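Local coordinates for protein chitinase (Paenibacillus sp. FPU-7, PDB 5GZT) that probably hydrolyses internal beta-1,4 linkages of chitin and chitodextrins at random, as expected of an endochitinase built with two family 18 glycoside hydrolase domains, at residues Ile331-Ala334 with Arg339-Asn342; Glu1094-Lys1099 with Gly1126-Glu1131. One frame throughout, in Å; residues are numbered along the deposited sequence.

Contact 1. Residues Ile331-Ala334 with Arg339-Asn342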
ATOM      1  N   ILE B 331      -6.032  -5.335 -31.624  1.00 44.72           N
ATOM      2  CA  ILE B 331      -4.631  -5.670 -31.579  1.00 41.60           C
ATOM      3  C   ILE B 331      -4.322  -6.682 -32.693  1.00 38.53           C
ATOM      4  O   ILE B 331      -5.204  -7.011 -33.525  1.00 33.38           O
ATOM      5  CB  ILE B 331      -4.266  -6.138 -30.159  1.00 38.80           C
ATOM      6  CG1 ILE B 331      -5.118  -7.370 -29.744  1.00 37.56           C
ATOM      7  CG2 ILE B 331      -4.438  -4.938 -29.209  1.00 45.00           C
ATOM      8  CD1 ILE B 331      -4.787  -8.025 -28.393  1.00 31.31           C
ATOM      9  N   THR B 332      -3.078  -7.146 -32.733  1.00 34.13           N
ATOM     10  CA  THR B 332      -2.709  -8.083 -33.806  1.00 31.00           C
ATOM     11  C   THR B 332      -2.956  -9.484 -33.406  1.00 32.10           C
ATOM     12  O   THR B 332      -3.128  -9.796 -32.212  1.00 30.99           O
ATOM     13  CB  THR B 332      -1.251  -7.990 -34.152  1.00 29.11           C
ATOM     14  OG1 THR B 332      -0.467  -8.469 -33.072  1.00 23.31           O
ATOM     15  CG2 THR B 332      -0.917  -6.524 -34.458  1.00 30.42           C
ATOM     16  N   GLU B 333      -2.992 -10.370 -34.404  1.00 32.62           N
ATOM     17  CA  GLU B 333      -3.131 -11.773 -34.097  1.00 32.57           C
ATOM     18  C   GLU B 333      -2.016 -12.208 -33.129  1.00 29.22           C
ATOM     19  O   GLU B 333      -2.262 -12.945 -32.176  1.00 30.96           O
ATOM     20  CB  GLU B 333      -3.130 -12.626 -35.391  1.00 38.57           C
ATOM     21  CG  GLU B 333      -3.416 -14.095 -35.180  1.00 39.89           C
ATOM     22  CD  GLU B 333      -4.790 -14.335 -34.558  1.00 42.26           C
ATOM     23  OE1 GLU B 333      -5.680 -13.477 -34.703  1.00 46.88           O
ATOM     24  OE2 GLU B 333      -4.974 -15.396 -33.925  1.00 54.14           O
ATOM     25  N   ALA B 334      -0.783 -11.754 -33.346  1.00 26.19           N
ATOM     26  CA  ALA B 334       0.322 -12.188 -32.459  1.00 26.72           C
ATOM     27  C   ALA B 334       0.094 -11.642 -31.041  1.00 26.50           C
ATOM     28  O   ALA B 334       0.451 -12.283 -30.059  1.00 27.35           O
ATOM     29  CB  ALA B 334       1.664 -11.689 -33.000  1.00 26.58           C
ATOM     30  N   ARG B 339      -1.771 -12.909 -25.270  1.00 28.88           N
ATOM     31  CA  ARG B 339      -2.833 -12.804 -24.302  1.00 30.88           C
ATOM     32  C   ARG B 339      -3.399 -14.166 -23.914  1.00 37.01           C
ATOM     33  O   ARG B 339      -3.512 -14.472 -22.723  1.00 35.75           O
ATOM     34  CB  ARG B 339      -3.925 -11.902 -24.828  1.00 30.70           C
ATOM     35  CG  ARG B 339      -3.507 -10.418 -24.796  1.00 34.07           C
ATOM     36  CD  ARG B 339      -4.712  -9.509 -25.019  1.00 35.38           C
ATOM     37  NE  ARG B 339      -4.309  -8.110 -25.039  1.00 36.10           N
ATOM     38  CZ  ARG B 339      -5.162  -7.083 -25.088  1.00 41.79           C
ATOM     39  NH1 ARG B 339      -6.474  -7.274 -25.105  1.00 41.19           N
ATOM     40  NH2 ARG B 339      -4.706  -5.849 -25.113  1.00 38.98           N
ATOM     41  N   ARG B 340      -3.693 -15.009 -24.921  1.00 36.79           N
ATOM     42  CA  ARG B 340      -4.221 -16.356 -24.649  1.00 33.79           C
ATOM     43  C   ARG B 340      -3.308 -17.215 -23.839  1.00 32.99           C
ATOM     44  O   ARG B 340      -3.805 -18.024 -23.059  1.00 41.10           O
ATOM     45  CB  ARG B 340      -4.592 -17.099 -25.938  1.00 37.55           C
ATOM     46  CG  ARG B 340      -5.739 -16.460 -26.728  1.00 34.84           C
ATOM     47  CD  ARG B 340      -5.677 -17.002 -28.162  1.00 35.88           C
ATOM     48  NE  ARG B 340      -6.611 -16.321 -29.036  1.00 32.57           N
ATOM     49  CZ  ARG B 340      -6.376 -16.072 -30.311  1.00 37.25           C
ATOM     50  NH1 ARG B 340      -5.244 -16.436 -30.913  1.00 39.05           N
ATOM     51  NH2 ARG B 340      -7.264 -15.395 -30.980  1.00 38.57           N
ATOM     52  N   ASN B 341      -1.990 -17.009 -23.968  1.00 34.05           N
ATOM     53  CA  ASN B 341      -0.985 -17.682 -23.144  1.00 35.99           C
ATOM     54  C   ASN B 341      -0.495 -16.918 -21.918  1.00 33.50           C
ATOM     55  O   ASN B 341       0.616 -17.210 -21.343  1.00 31.43           O
ATOM     56  CB  ASN B 341       0.236 -18.069 -24.007  1.00 42.54           C
ATOM     57  CG  ASN B 341      -0.167 -18.880 -25.245  1.00 52.33           C
ATOM     58  OD1 ASN B 341      -1.136 -19.602 -25.210  1.00 48.28           O
ATOM     59  ND2 ASN B 341       0.572 -18.730 -26.345  1.00 56.75           N
ATOM     60  N   ASN B 342      -1.285 -15.963 -21.458  1.00 37.89           N
ATOM     61  CA  ASN B 342      -0.817 -15.133 -20.321  1.00 32.61           C
ATOM     62  C   ASN B 342      -0.428 -16.010 -19.110  1.00 32.32           C
ATOM     63  O   ASN B 342      -1.217 -16.776 -18.656  1.00 34.73           O
ATOM     64  CB  ASN B 342      -1.910 -14.142 -19.927  1.00 33.91           C
ATOM     65  CG  ASN B 342      -1.361 -13.053 -19.048  1.00 35.63           C
ATOM     66  OD1 ASN B 342      -0.526 -12.269 -19.512  1.00 26.08           O
ATOM     67  ND2 ASN B 342      -1.666 -13.129 -17.741  1.00 32.20           N
TER
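Ile331 and Arg339 meet from opposite directions, the methyl CD1 of Ile331 lying over one face of the guanidinium group of Arg339. CD1 stands 3.3 Å above that plane, and its offset toward the rim brings it nearest to NE of Arg339, 3.4 Å away. In Ile331, CG1 sits between the backbone N and the carbonyl carbon (chi1 59°), and the extended end of the chain carries CD1 across to the arginine. The second pair is polar: NH1 of Arg340 donates to OE2 of Glu333 at 3.2 Å in a nearly straight salt bridge (169° at the hydrogen). OE2 lies in the guanidinium plane at its edge, whereas the donor stands above the carboxylate plane, and the two planes are 42° apart.

Second-shell partners fix both arginines. NH1 of Arg339 bonds to the carbonyl O of Trp325, whose ring makes a cation-pi contact with the same arginine; NH2 of Arg340 pairs with Glu327, and OE1 of Glu333 with Arg336. Thr332 OG1 caps Asp335 N. This surface contact joins the lead-in and N-capped first turn of helix 333-340 to its last turn, within a family 18 glycoside hydrolase domain.

Contact 2. Residues Glu1094-Lys1099 with Gly1126-Glu1131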
ATOM      1  N   GLU B1094      34.360  -5.971 -20.460  1.00 28.27           N
ATOM      2  CA  GLU B1094      33.222  -5.096 -20.544  1.00 27.26           C
ATOM      3  C   GLU B1094      32.942  -4.500 -19.160  1.00 25.62           C
ATOM      4  O   GLU B1094      32.663  -3.297 -19.008  1.00 24.03           O
ATOM      5  CB  GLU B1094      31.949  -5.876 -21.024  1.00 28.78           C
ATOM      6  CG  GLU B1094      31.058  -4.977 -21.891  1.00 33.39           C
ATOM      7  CD  GLU B1094      29.681  -5.532 -22.247  1.00 34.07           C
ATOM      8  OE1 GLU B1094      29.456  -6.752 -22.099  1.00 37.06           O
ATOM      9  OE2 GLU B1094      28.785  -4.707 -22.582  1.00 33.60           O
ATOM     10  N   SER B1095      32.903  -5.335 -18.142  1.00 23.16           N
ATOM     11  CA  SER B1095      32.611  -4.804 -16.820  1.00 25.11           C
ATOM     12  C   SER B1095      33.719  -3.838 -16.353  1.00 23.32           C
ATOM     13  O   SER B1095      33.418  -2.845 -15.718  1.00 21.89           O
ATOM     14  CB  SER B1095      32.351  -5.869 -15.802  1.00 24.28           C
ATOM     15  OG  SER B1095      33.512  -6.620 -15.517  1.00 26.83           O
ATOM     16  N   LEU B1096      34.967  -4.066 -16.754  1.00 20.69           N
ATOM     17  CA  LEU B1096      36.044  -3.178 -16.316  1.00 23.57           C
ATOM     18  C   LEU B1096      35.975  -1.860 -17.044  1.00 24.39           C
ATOM     19  O   LEU B1096      36.259  -0.809 -16.468  1.00 22.61           O
ATOM     20  CB  LEU B1096      37.428  -3.820 -16.493  1.00 20.77           C
ATOM     21  CG  LEU B1096      37.596  -4.983 -15.547  1.00 22.16           C
ATOM     22  CD1 LEU B1096      38.828  -5.806 -15.947  1.00 22.19           C
ATOM     23  CD2 LEU B1096      37.781  -4.548 -14.121  1.00 22.11           C
ATOM     24  N   LYS B1097      35.525  -1.888 -18.300  1.00 25.37           N
ATOM     25  CA  LYS B1097      35.236  -0.650 -19.010  1.00 22.51           C
ATOM     26  C   LYS B1097      34.227   0.135 -18.255  1.00 20.90           C
ATOM     27  O   LYS B1097      34.411   1.377 -18.075  1.00 21.57           O
ATOM     28  CB  LYS B1097      34.741  -0.887 -20.419  1.00 26.01           C
ATOM     29  CG  LYS B1097      34.259   0.353 -21.132  1.00 26.74           C
ATOM     30  CD  LYS B1097      34.119   0.094 -22.618  1.00 34.43           C
ATOM     31  CE  LYS B1097      32.701   0.221 -23.087  1.00 43.97           C
ATOM     32  NZ  LYS B1097      31.908  -0.943 -22.607  1.00 45.88           N
ATOM     33  N   TYR B1098      33.144  -0.506 -17.835  1.00 20.40           N
ATOM     34  CA  TYR B1098      32.128   0.246 -17.127  1.00 20.92           C
ATOM     35  C   TYR B1098      32.631   0.790 -15.716  1.00 21.19           C
ATOM     36  O   TYR B1098      32.133   1.791 -15.265  1.00 20.14           O
ATOM     37  CB  TYR B1098      30.891  -0.590 -16.948  1.00 26.62           C
ATOM     38  CG  TYR B1098      29.975  -0.615 -18.190  1.00 29.12           C
ATOM     39  CD1 TYR B1098      29.068   0.366 -18.393  1.00 34.23           C
ATOM     40  CD2 TYR B1098      29.998  -1.672 -19.083  1.00 30.94           C
ATOM     41  CE1 TYR B1098      28.235   0.353 -19.515  1.00 39.00           C
ATOM     42  CE2 TYR B1098      29.196  -1.703 -20.234  1.00 33.45           C
ATOM     43  CZ  TYR B1098      28.292  -0.700 -20.418  1.00 34.54           C
ATOM     44  OH  TYR B1098      27.456  -0.691 -21.469  1.00 36.58           O
ATOM     45  N   LYS B1099      33.508   0.040 -15.022  1.00 19.31           N
ATOM     46  CA  LYS B1099      34.144   0.514 -13.732  1.00 21.10           C
ATOM     47  C   LYS B1099      34.939   1.764 -13.998  1.00 19.97           C
ATOM     48  O   LYS B1099      34.838   2.724 -13.255  1.00 19.67           O
ATOM     49  CB  LYS B1099      35.018  -0.566 -13.143  1.00 21.37           C
ATOM     50  CG  LYS B1099      34.117  -1.636 -12.509  1.00 22.29           C
ATOM     51  CD  LYS B1099      34.869  -2.737 -11.790  1.00 23.70           C
ATOM     52  CE  LYS B1099      33.834  -3.605 -11.070  1.00 23.01           C
ATOM     53  NZ  LYS B1099      34.441  -4.689 -10.267  1.00 22.08           N
ATOM     54  N   GLY B1126      44.101  -3.726 -20.506  1.00 23.64           N
ATOM     55  CA  GLY B1126      43.901  -2.911 -21.710  1.00 22.27           C
ATOM     56  C   GLY B1126      42.489  -2.299 -21.749  1.00 20.67           C
ATOM     57  O   GLY B1126      42.314  -1.201 -22.172  1.00 24.74           O
ATOM     58  N   ALA B1127      41.513  -3.006 -21.232  1.00 20.22           N
ATOM     59  CA  ALA B1127      40.169  -2.523 -21.150  1.00 25.32           C
ATOM     60  C   ALA B1127      40.028  -1.292 -20.225  1.00 23.68           C
ATOM     61  O   ALA B1127      39.369  -0.299 -20.567  1.00 22.36           O
ATOM     62  CB  ALA B1127      39.241  -3.630 -20.690  1.00 23.63           C
ATOM     63  N   ILE B1128      40.706  -1.352 -19.094  1.00 23.45           N
ATOM     64  CA  ILE B1128      40.715  -0.235 -18.159  1.00 19.70           C
ATOM     65  C   ILE B1128      41.386   0.922 -18.809  1.00 18.10           C
ATOM     66  O   ILE B1128      40.851   2.017 -18.871  1.00 20.82           O
ATOM     67  CB  ILE B1128      41.417  -0.611 -16.827  1.00 19.79           C
ATOM     68  CG1 ILE B1128      40.634  -1.754 -16.144  1.00 21.02           C
ATOM     69  CG2 ILE B1128      41.436   0.635 -15.891  1.00 18.13           C
ATOM     70  CD1 ILE B1128      41.399  -2.391 -15.018  1.00 24.50           C
ATOM     71  N   PHE B1129      42.587   0.696 -19.284  1.00 17.48           N
ATOM     72  CA  PHE B1129      43.422   1.725 -19.775  1.00 19.31           C
ATOM     73  C   PHE B1129      42.754   2.407 -20.965  1.00 24.18           C
ATOM     74  O   PHE B1129      42.798   3.644 -21.091  1.00 20.96           O
ATOM     75  CB  PHE B1129      44.764   1.103 -20.227  1.00 21.70           C
ATOM     76  CG  PHE B1129      45.725   2.096 -20.853  1.00 22.58           C
ATOM     77  CD1 PHE B1129      46.555   2.887 -20.048  1.00 23.00           C
ATOM     78  CD2 PHE B1129      45.864   2.183 -22.250  1.00 25.61           C
ATOM     79  CE1 PHE B1129      47.435   3.811 -20.592  1.00 22.20           C
ATOM     80  CE2 PHE B1129      46.747   3.112 -22.847  1.00 27.02           C
ATOM     81  CZ  PHE B1129      47.573   3.919 -22.009  1.00 29.19           C
ATOM     82  N   ASN B1130      42.147   1.617 -21.885  1.00 24.81           N
ATOM     83  CA  ASN B1130      41.565   2.275 -23.063  1.00 27.06           C
ATOM     84  C   ASN B1130      40.406   3.154 -22.659  1.00 20.60           C
ATOM     85  O   ASN B1130      40.245   4.217 -23.197  1.00 25.24           O
ATOM     86  CB  ASN B1130      41.119   1.239 -24.131  1.00 28.42           C
ATOM     87  CG  ASN B1130      42.285   0.508 -24.759  1.00 31.69           C
ATOM     88  OD1 ASN B1130      43.453   0.931 -24.712  1.00 27.82           O
ATOM     89  ND2 ASN B1130      41.967  -0.656 -25.342  1.00 33.69           N
ATOM     90  N   GLU B1131      39.590   2.729 -21.718  1.00 22.29           N
ATOM     91  CA  GLU B1131      38.444   3.550 -21.292  1.00 19.99           C
ATOM     92  C   GLU B1131      38.936   4.777 -20.545  1.00 21.51           C
ATOM     93  O   GLU B1131      38.444   5.905 -20.787  1.00 18.81           O
ATOM     94  CB  GLU B1131      37.474   2.751 -20.426  1.00 20.32           C
ATOM     95  CG  GLU B1131      36.324   3.590 -19.876  1.00 22.26           C
ATOM     96  CD  GLU B1131      35.464   4.199 -21.026  1.00 26.25           C
ATOM     97  OE1 GLU B1131      35.496   3.588 -22.144  1.00 23.67           O
ATOM     98  OE2 GLU B1131      34.777   5.251 -20.812  1.00 26.47           O
TER
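Lys1097 and Glu1131 make the closest approach between segments 1094-1099 and 1126-1131, and the glutamate can be followed outward atom by atom. CB of Glu1131 starts 4.1 Å from CG of Lys1097. The next carbon, CG, stands anti to the backbone N (chi1 176°) and comes to 3.4 Å from the carbonyl O of Lys1097. A bend at chi2 (61°) then turns the carboxylate across the lysine chain at a slant: CD lies 4.0 Å from CG of Lys1097, and OE1 lies 3.6 Å from that same CG. These are contacts with aliphatic carbons, for NZ of Lys1097 remains 5.8 Å from OE1 of Glu1131, too far for a salt bridge. The other oxygen, OE2, instead pairs with Lys1104 farther along helix 1093-1106. An alanine in place of Glu1131 would probably leave Lys1104 without this charged mate and open a gap beside the methylenes of Lys1097.

On the inner side the contact is apolar, CB of Leu1096 meeting CG1 of Ile1128 at 3.8 Å. Leu1096 also packs on Phe1021 and Ile1128 on Leu766 of strand 765-771, which places this pair at the helix-to-barrel interface. CB of Ala1127 is directed toward the other segment, a small side chain consistent with the 8.1 Å between the segment axes. Those axes run in the same general direction, at 35° to each other. Two neighbouring, roughly parallel helices flanking strand 1110-1114 in sequence and packing against the barrel strands are characteristic of the outer helical layer of a TIM barrel, here that of the second family 18 domain.

In the fold
The two contacts belong to different family 18 domains, with centres about 43 Å apart and nearest atoms about 30 Å apart, so they share no element and do not touch. Contact 1 is local: it lies on the surface, its segments are separated by four helical residues, and it links the two ends of one helix. Contact 2 is partly buried and joins two separate helices with a strand between them in sequence. The chemistry follows: contact 1 has a direct salt bridge and a methyl over a guanidinium face, whereas contact 2 has no hydrogen bond across it and relies on van der Waals contacts, one aliphatic pair and a glutamate laid across a lysine's methylenes, its charged partner lying outside the segments.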